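Local coordinates for SCARECROW-LIKE protein 7 (Oryza sativa Japonica Group, PDB 5HYZ), which is a homodimeric, DNA-binding GRAS-family protein, probably a transcription factor in plant development and abiotic stress resistance, seen here as its GRAS domain, at residues 127-132 with 172-177; 118-123 with 161-166; 193-198 with 230-235. All coordinates share one frame; numbering follows the deposited sequence.

Running from the N terminus, the chain first supplies 118-123, where strand 110-118 turns into helix 122-132, and then 127-132 at that helix's far end. After strand 141-148 it runs along helix 157-174, in roughly the same direction as helix 122-132, giving 161-166 and finally 172-177. Contact 2 closes a loop of 37 residues and contact 1 one of 39; their segments alternate, so the loops cross. Contact 1 joins the C-terminal ends of the two helices, contact 2 the turn before the first helix to the second, their centres about 15 Å apart. Contact 3 follows in series, closing 31 residues between the loop after strand 177-182 and the end of helix 220-231; it touches neither of the others.

Contact 1 of 3, residues 127-132 with 172-177; sequences LLQALA and KLLGVD
Ala132 and Leu174 mark the closest backbone approach, with Ala132 CA 6.7 Å from Leu174 CA, where the last turn of helix 122-132 meets the end of helix 157-174. Just beyond Leu174, Gly175 takes a positive phi (73°) in a Schellman motif, and its N bonds back to Lys172 O. The chain then turns through Val176 toward strand 177-182. The contact thus joins the C-terminal ends of two successive helices in the Rossmann-type part of the fold.

Leu174 reaches across with both methyls. Its CG stands anti to its own carbonyl carbon (chi1 -52°), which directs the branched end at helix 122-132. CD1 lies 3.5 Å from Leu128 CB and also 3.6 Å from Leu128 O, so it meets the base of that residue and its carbonyl together. The other methyl, CD2, packs at 4.0 Å on Ala132 CB. Gln129 starts out pointing away, but a bend at chi2 (74°) brings its end back; Gln129 and Leu174 cross at about a right angle, with Gln129 OE1 3.6 Å from Leu174 CD2.

Phe170 packs beside Leu128 and Gln129. Ser334 of the second subunit packs on Leu174 and hydrogen-bonds Gln129 OE1. With Leu128 and Ala132 on Leu174 and no polar bond between the segments, cohesion here is apolar, while the Gln129 carboxamide is committed to the dimer interface.

Contact 2 of 3, residues 118-123 with 161-166; sequences IVQGIQ and AATNTR
Thr163 faces the turn around Gly121, the two CA atoms lying 5.5 Å apart, and its side chain can be followed outward from a CB directed at residues 118-123. There the side chain forks into a methyl and a hydroxyl with quite different surroundings.

The methyl branch, CG2, is anti to the backbone N of Thr163 and presses on the glycine: it lies 3.7 Å from Gly121 N and equally far from Gly121 CA. Gly121 has no side chain, and a CB would point at this methyl, so CG2 can rest directly on the main chain. The same methyl also meets Ile118 CD1, at 4.2 Å, at the end of strand 110-118.

The hydroxyl branch, OG1 (chi1 -67°), sits beside the backbone N of Thr163 and reaches the opposite segment through water. Water 1 lies 2.8 Å from Thr163 OG1 and donates to Val119 O. Water 2 accepts from Gly121 N at 3.0 Å and lies 3.1 Å from Thr163 OG1. Seen from OG1 the two waters are about 138° apart, so they bridge to separate points of the turn. A further hydrogen bond joins OG1 to Ser159 O, one turn earlier in helix 157-174. The buried hydroxyl thus has three polar neighbours, which should restrict its rotation and that of the methyl branch.

One turn on, Arg166 extends to the second subunit, hydrogen-bonding Trp341 O and making a cation-pi contact with Trp341.

Gly121 is the N-cap of helix 122-132, and strand 110-118 ends at Ile118, two residues short of it. This strand-turn-helix junction, packed against the helix of the next beta-alpha-beta crossover, is characteristic of the Rossmann-type fold of the GRAS domain.

Contact 3 of 3, residues 193-198 with 230-235; sequences SDFLVE and KSLSPA
Leu232 points its forked end between Phe195 and Val197. CD1 sits off-centre over one face of the Phe195 ring, on the CG-CD2 side, 4.2 Å from Phe195 CG. CD2 is shared: it comes within 4.0 Å of Val197 CG1 and lies 4.2 Å from Phe195 CB. The Leu232 and Val197 side chains cross at about a right angle. A chi1 of -54° at Leu232 turns the fork toward residues 193-198. The backbones stay well separated, the nearest pair being Val197 CA and Leu232 CA at 7.1 Å.

The cluster rests on the parallel part of the mixed sheet of the Rossmann-type fold. Both Phe195 and Leu232 pack on Val114, and Val197 on His112; these belong to strand 110-118 and to the predicted VHIID motif. In strand order, 202-208 lies next to 110-118 on the side away from 141-148 and 177-182. The loop holding 193-198 is therefore the long crossover that carries the chain from the 177-182 side back past 110-118.

Opposite it, helix 220-231 has just ended, and Ser233, with positive phi, sends the chain through Pro234 into strand 236-242. Leu183 and Lys192 add further contacts, to Phe195 and Leu232 respectively. Polar anchoring comes from the neighbourhood: Leu196 O accepts from Arg143 NH2, and Glu198 OE1 forms a salt bridge with Arg141 NH2.

Contact 1 of 3, residues 127-132 with 172-177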
# COMPACT_ATOMS: atom_id res chain seq x y z
N LEU A 127 4.97 10.44 -8.46
CA LEU A 127 6.12 11.11 -9.01
C LEU A 127 6.16 12.58 -8.57
O LEU A 127 7.22 13.12 -8.28
CB LEU A 127 6.08 11.07 -10.58
CG LEU A 127 7.36 11.72 -11.15
CD1 LEU A 127 8.62 10.81 -11.03
CD2 LEU A 127 7.21 12.04 -12.66
N LEU A 128 5.02 13.24 -8.55
CA LEU A 128 5.00 14.65 -8.11
C LEU A 128 5.54 14.76 -6.67
O LEU A 128 6.35 15.63 -6.35
CB LEU A 128 3.57 15.18 -8.16
CG LEU A 128 3.09 15.53 -9.60
CD1 LEU A 128 1.54 15.80 -9.62
CD2 LEU A 128 3.90 16.72 -10.13
N GLN A 129 5.06 13.89 -5.81
CA GLN A 129 5.59 13.90 -4.43
C GLN A 129 7.11 13.70 -4.38
O GLN A 129 7.87 14.43 -3.66
CB GLN A 129 4.88 12.80 -3.64
CG GLN A 129 5.37 12.65 -2.13
CD GLN A 129 4.86 13.77 -1.27
OE1 GLN A 129 3.91 14.45 -1.61
NE2 GLN A 129 5.52 13.99 -0.12
N ALA A 130 7.57 12.74 -5.18
CA ALA A 130 9.02 12.49 -5.25
C ALA A 130 9.81 13.65 -5.82
O ALA A 130 10.85 14.00 -5.27
CB ALA A 130 9.29 11.18 -6.05
N LEU A 131 9.33 14.29 -6.90
CA LEU A 131 9.99 15.44 -7.49
C LEU A 131 10.06 16.58 -6.48
O LEU A 131 11.03 17.34 -6.45
CB LEU A 131 9.24 15.93 -8.78
CG LEU A 131 9.41 14.96 -9.98
CD1 LEU A 131 8.43 15.28 -11.13
CD2 LEU A 131 10.85 15.01 -10.45
N ALA A 132 9.01 16.70 -5.65
CA ALA A 132 8.96 17.86 -4.75
C ALA A 132 10.05 17.72 -3.75
O ALA A 132 10.57 18.74 -3.27
CB ALA A 132 7.61 17.98 -4.05
N LYS A 172 -1.25 21.53 -6.41
CA LYS A 172 -1.41 22.75 -5.56
C LYS A 172 -0.85 22.53 -4.14
O LYS A 172 -0.19 23.44 -3.59
CB LYS A 172 -2.85 23.15 -5.47
CG LYS A 172 -3.30 23.71 -6.80
CD LYS A 172 -4.81 23.97 -6.70
CE LYS A 172 -5.36 24.45 -8.05
NZ LYS A 172 -6.83 24.27 -7.95
N LEU A 173 -1.07 21.33 -3.61
CA LEU A 173 -0.56 21.03 -2.25
C LEU A 173 0.95 20.86 -2.18
O LEU A 173 1.53 20.79 -1.09
CB LEU A 173 -1.21 19.76 -1.73
CG LEU A 173 -2.71 19.76 -1.63
CD1 LEU A 173 -3.15 18.40 -1.10
CD2 LEU A 173 -3.19 20.89 -0.76
N LEU A 174 1.61 20.78 -3.34
CA LEU A 174 3.07 20.84 -3.40
C LEU A 174 3.68 22.17 -3.75
O LEU A 174 4.90 22.29 -3.77
CB LEU A 174 3.60 19.82 -4.45
CG LEU A 174 3.09 18.39 -4.29
CD1 LEU A 174 3.38 17.61 -5.62
CD2 LEU A 174 3.75 17.69 -3.11
N GLY A 175 2.85 23.16 -4.13
CA GLY A 175 3.40 24.44 -4.48
C GLY A 175 4.12 24.39 -5.82
O GLY A 175 5.05 25.16 -6.06
N VAL A 176 3.72 23.47 -6.69
CA VAL A 176 4.43 23.40 -8.01
C VAL A 176 3.53 23.75 -9.16
O VAL A 176 2.35 23.38 -9.15
CB VAL A 176 5.01 22.00 -8.30
CG1 VAL A 176 5.91 21.58 -7.22
CG2 VAL A 176 3.95 21.00 -8.32
N ASP A 177 4.08 24.51 -10.13
CA ASP A 177 3.32 24.86 -11.36
C ASP A 177 3.11 23.57 -12.15
O ASP A 177 4.09 22.84 -12.38
CB ASP A 177 4.08 25.90 -12.18
CG ASP A 177 3.29 26.44 -13.41
OD1 ASP A 177 2.04 26.38 -13.45
OD2 ASP A 177 3.96 26.98 -14.34

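Contact 2 of 3, residues 118-123 with 161-166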
# COMPACT_ATOMS: atom_id res chain seq x y z
N ILE A 118 -2.21 6.18 -19.98
CA ILE A 118 -2.58 6.48 -18.60
C ILE A 118 -3.90 5.80 -18.18
O ILE A 118 -4.81 5.69 -18.96
CB ILE A 118 -2.68 8.01 -18.36
CG1 ILE A 118 -2.99 8.36 -16.90
CG2 ILE A 118 -3.81 8.64 -19.24
CD1 ILE A 118 -2.63 9.82 -16.58
N VAL A 119 -3.97 5.30 -16.94
CA VAL A 119 -5.23 4.74 -16.45
C VAL A 119 -5.83 5.72 -15.42
O VAL A 119 -6.77 6.40 -15.70
CB VAL A 119 -5.01 3.30 -15.81
CG1 VAL A 119 -6.35 2.77 -15.30
CG2 VAL A 119 -4.41 2.38 -16.89
N GLN A 120 -5.23 5.83 -14.25
CA GLN A 120 -5.68 6.74 -13.20
C GLN A 120 -4.43 7.59 -12.87
O GLN A 120 -3.36 7.49 -13.47
CB GLN A 120 -6.16 6.03 -11.93
CG GLN A 120 -7.54 5.32 -11.95
CD GLN A 120 -8.73 6.14 -12.49
OE1 GLN A 120 -9.04 6.09 -13.68
NE2 GLN A 120 -9.43 6.85 -11.61
N GLY A 121 -4.56 8.46 -11.94
CA GLY A 121 -3.37 9.31 -11.85
C GLY A 121 -2.27 8.87 -10.89
O GLY A 121 -1.32 9.60 -10.70
N ILE A 122 -2.39 7.70 -10.30
CA ILE A 122 -1.56 7.49 -9.08
C ILE A 122 -0.06 7.45 -9.36
O ILE A 122 0.73 7.95 -8.55
CB ILE A 122 -2.03 6.22 -8.33
CG1 ILE A 122 -1.42 6.25 -6.89
CG2 ILE A 122 -1.63 5.00 -9.09
CD1 ILE A 122 -1.95 5.17 -5.93
N GLN A 123 0.36 6.94 -10.55
CA GLN A 123 1.79 7.00 -10.84
C GLN A 123 2.31 8.44 -10.76
O GLN A 123 3.40 8.73 -10.27
CB GLN A 123 2.09 6.43 -12.26
CG GLN A 123 3.64 6.44 -12.55
CD GLN A 123 4.04 5.69 -13.86
OE1 GLN A 123 3.18 5.20 -14.63
NE2 GLN A 123 5.32 5.65 -14.11
N ALA A 161 -10.92 13.52 -17.21
CA ALA A 161 -11.16 14.80 -16.56
C ALA A 161 -11.04 14.71 -15.05
O ALA A 161 -10.55 15.62 -14.40
CB ALA A 161 -12.60 15.34 -16.97
N ALA A 162 -11.55 13.62 -14.49
CA ALA A 162 -11.45 13.50 -13.04
C ALA A 162 -9.98 13.34 -12.59
O ALA A 162 -9.60 13.85 -11.56
CB ALA A 162 -12.30 12.32 -12.53
N THR A 163 -9.23 12.56 -13.35
CA THR A 163 -7.78 12.41 -13.07
C THR A 163 -7.03 13.75 -13.20
O THR A 163 -6.17 14.10 -12.42
CB THR A 163 -7.17 11.38 -14.03
OG1 THR A 163 -7.71 10.09 -13.74
CG2 THR A 163 -5.62 11.35 -14.00
N ASN A 164 -7.36 14.50 -14.24
CA ASN A 164 -6.80 15.81 -14.40
C ASN A 164 -7.04 16.68 -13.19
O ASN A 164 -6.12 17.28 -12.62
CB ASN A 164 -7.44 16.43 -15.69
CG ASN A 164 -6.76 17.68 -16.19
OD1 ASN A 164 -6.02 18.33 -15.48
ND2 ASN A 164 -7.08 18.06 -17.46
N THR A 165 -8.30 16.77 -12.78
CA THR A 165 -8.64 17.55 -11.60
C THR A 165 -7.91 17.08 -10.37
O THR A 165 -7.33 17.88 -9.65
CB THR A 165 -10.15 17.48 -11.35
OG1 THR A 165 -10.74 18.22 -12.44
CG2 THR A 165 -10.51 18.19 -10.05
N ARG A 166 -7.88 15.77 -10.20
CA ARG A 166 -7.23 15.24 -9.01
C ARG A 166 -5.73 15.54 -8.97
O ARG A 166 -5.19 15.92 -7.92
CB ARG A 166 -7.51 13.74 -8.95
CG ARG A 166 -7.76 13.25 -7.60
CD ARG A 166 -8.11 11.75 -7.55
NE ARG A 166 -7.87 11.32 -6.18
CZ ARG A 166 -7.88 10.06 -5.77
NH1 ARG A 166 -8.10 9.10 -6.64
NH2 ARG A 166 -7.67 9.79 -4.50
O HOH W 1 -8.30 8.58 -16.00
O HOH W 2 -7.11 9.58 -10.72

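Contact 3 of 3, residues 193-198 with 230-235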
# COMPACT_ATOMS: atom_id res chain seq x y z
N SER A 193 4.41 17.19 -33.29
CA SER A 193 3.95 18.51 -32.92
C SER A 193 2.75 18.45 -31.94
O SER A 193 2.48 19.42 -31.24
CB SER A 193 3.55 19.33 -34.17
OG SER A 193 2.51 18.65 -34.80
N ASP A 194 2.03 17.33 -31.93
CA ASP A 194 0.87 17.18 -31.03
C ASP A 194 1.24 17.17 -29.57
O ASP A 194 0.41 17.48 -28.72
CB ASP A 194 0.09 15.91 -31.32
CG ASP A 194 -0.51 15.92 -32.72
OD1 ASP A 194 -0.94 17.01 -33.15
OD2 ASP A 194 -0.49 14.86 -33.40
N PHE A 195 2.51 16.87 -29.28
CA PHE A 195 2.90 16.80 -27.86
C PHE A 195 3.34 18.14 -27.30
O PHE A 195 3.54 18.25 -26.08
CB PHE A 195 4.00 15.72 -27.73
CG PHE A 195 3.48 14.36 -28.08
CD1 PHE A 195 3.37 13.93 -29.42
CD2 PHE A 195 2.99 13.53 -27.08
CE1 PHE A 195 2.83 12.65 -29.70
CE2 PHE A 195 2.44 12.32 -27.34
CZ PHE A 195 2.34 11.85 -28.65
N LEU A 196 3.51 19.15 -28.17
CA LEU A 196 3.80 20.52 -27.72
C LEU A 196 5.03 20.57 -26.79
O LEU A 196 5.03 21.22 -25.74
CB LEU A 196 2.56 21.13 -27.04
CG LEU A 196 1.36 21.16 -27.98
CD1 LEU A 196 0.10 21.50 -27.15
CD2 LEU A 196 1.58 22.29 -28.99
N VAL A 197 6.09 19.86 -27.18
CA VAL A 197 7.33 19.84 -26.39
C VAL A 197 8.05 21.16 -26.59
O VAL A 197 7.91 21.82 -27.61
CB VAL A 197 8.24 18.65 -26.78
CG1 VAL A 197 7.54 17.32 -26.45
CG2 VAL A 197 8.70 18.75 -28.24
N GLU A 198 8.75 21.59 -25.56
CA GLU A 198 9.47 22.87 -25.56
C GLU A 198 10.95 22.64 -25.33
O GLU A 198 11.35 21.69 -24.62
CB GLU A 198 8.92 23.80 -24.50
CG GLU A 198 7.46 24.05 -24.75
CD GLU A 198 6.85 25.10 -23.88
OE1 GLU A 198 7.21 25.21 -22.68
OE2 GLU A 198 6.00 25.83 -24.43
N LYS A 230 11.11 8.73 -29.60
CA LYS A 230 12.50 9.12 -29.79
C LYS A 230 12.58 10.53 -30.31
O LYS A 230 13.48 11.29 -29.95
CB LYS A 230 13.18 8.11 -30.79
CG LYS A 230 14.71 8.31 -31.04
CD LYS A 230 15.59 7.82 -29.85
CE LYS A 230 17.14 7.90 -30.07
NZ LYS A 230 17.93 7.59 -28.76
N SER A 231 11.62 10.92 -31.13
CA SER A 231 11.65 12.27 -31.71
C SER A 231 11.43 13.36 -30.66
O SER A 231 11.70 14.55 -30.90
CB SER A 231 10.60 12.40 -32.81
OG SER A 231 9.27 12.54 -32.31
N LEU A 232 10.95 12.97 -29.47
CA LEU A 232 10.76 13.96 -28.41
C LEU A 232 12.04 14.24 -27.62
O LEU A 232 12.05 15.02 -26.65
CB LEU A 232 9.64 13.48 -27.47
CG LEU A 232 8.32 13.13 -28.15
CD1 LEU A 232 7.26 12.77 -27.08
CD2 LEU A 232 7.78 14.32 -29.02
N SER A 233 13.10 13.60 -28.05
CA SER A 233 14.43 13.60 -27.44
C SER A 233 14.35 13.36 -25.91
O SER A 233 14.86 14.17 -25.13
CB SER A 233 15.17 14.91 -27.68
OG SER A 233 15.40 15.07 -29.06
N PRO A 234 13.69 12.28 -25.51
CA PRO A 234 13.51 12.08 -24.05
C PRO A 234 14.79 11.83 -23.30
O PRO A 234 15.75 11.16 -23.75
CB PRO A 234 12.55 10.86 -24.00
CG PRO A 234 12.77 10.15 -25.37
CD PRO A 234 13.04 11.25 -26.32
N ALA A 235 14.82 12.32 -22.07
CA ALA A 235 15.88 12.01 -21.14
C ALA A 235 15.86 10.56 -20.79
O ALA A 235 16.92 9.95 -20.45
CB ALA A 235 15.71 12.88 -19.86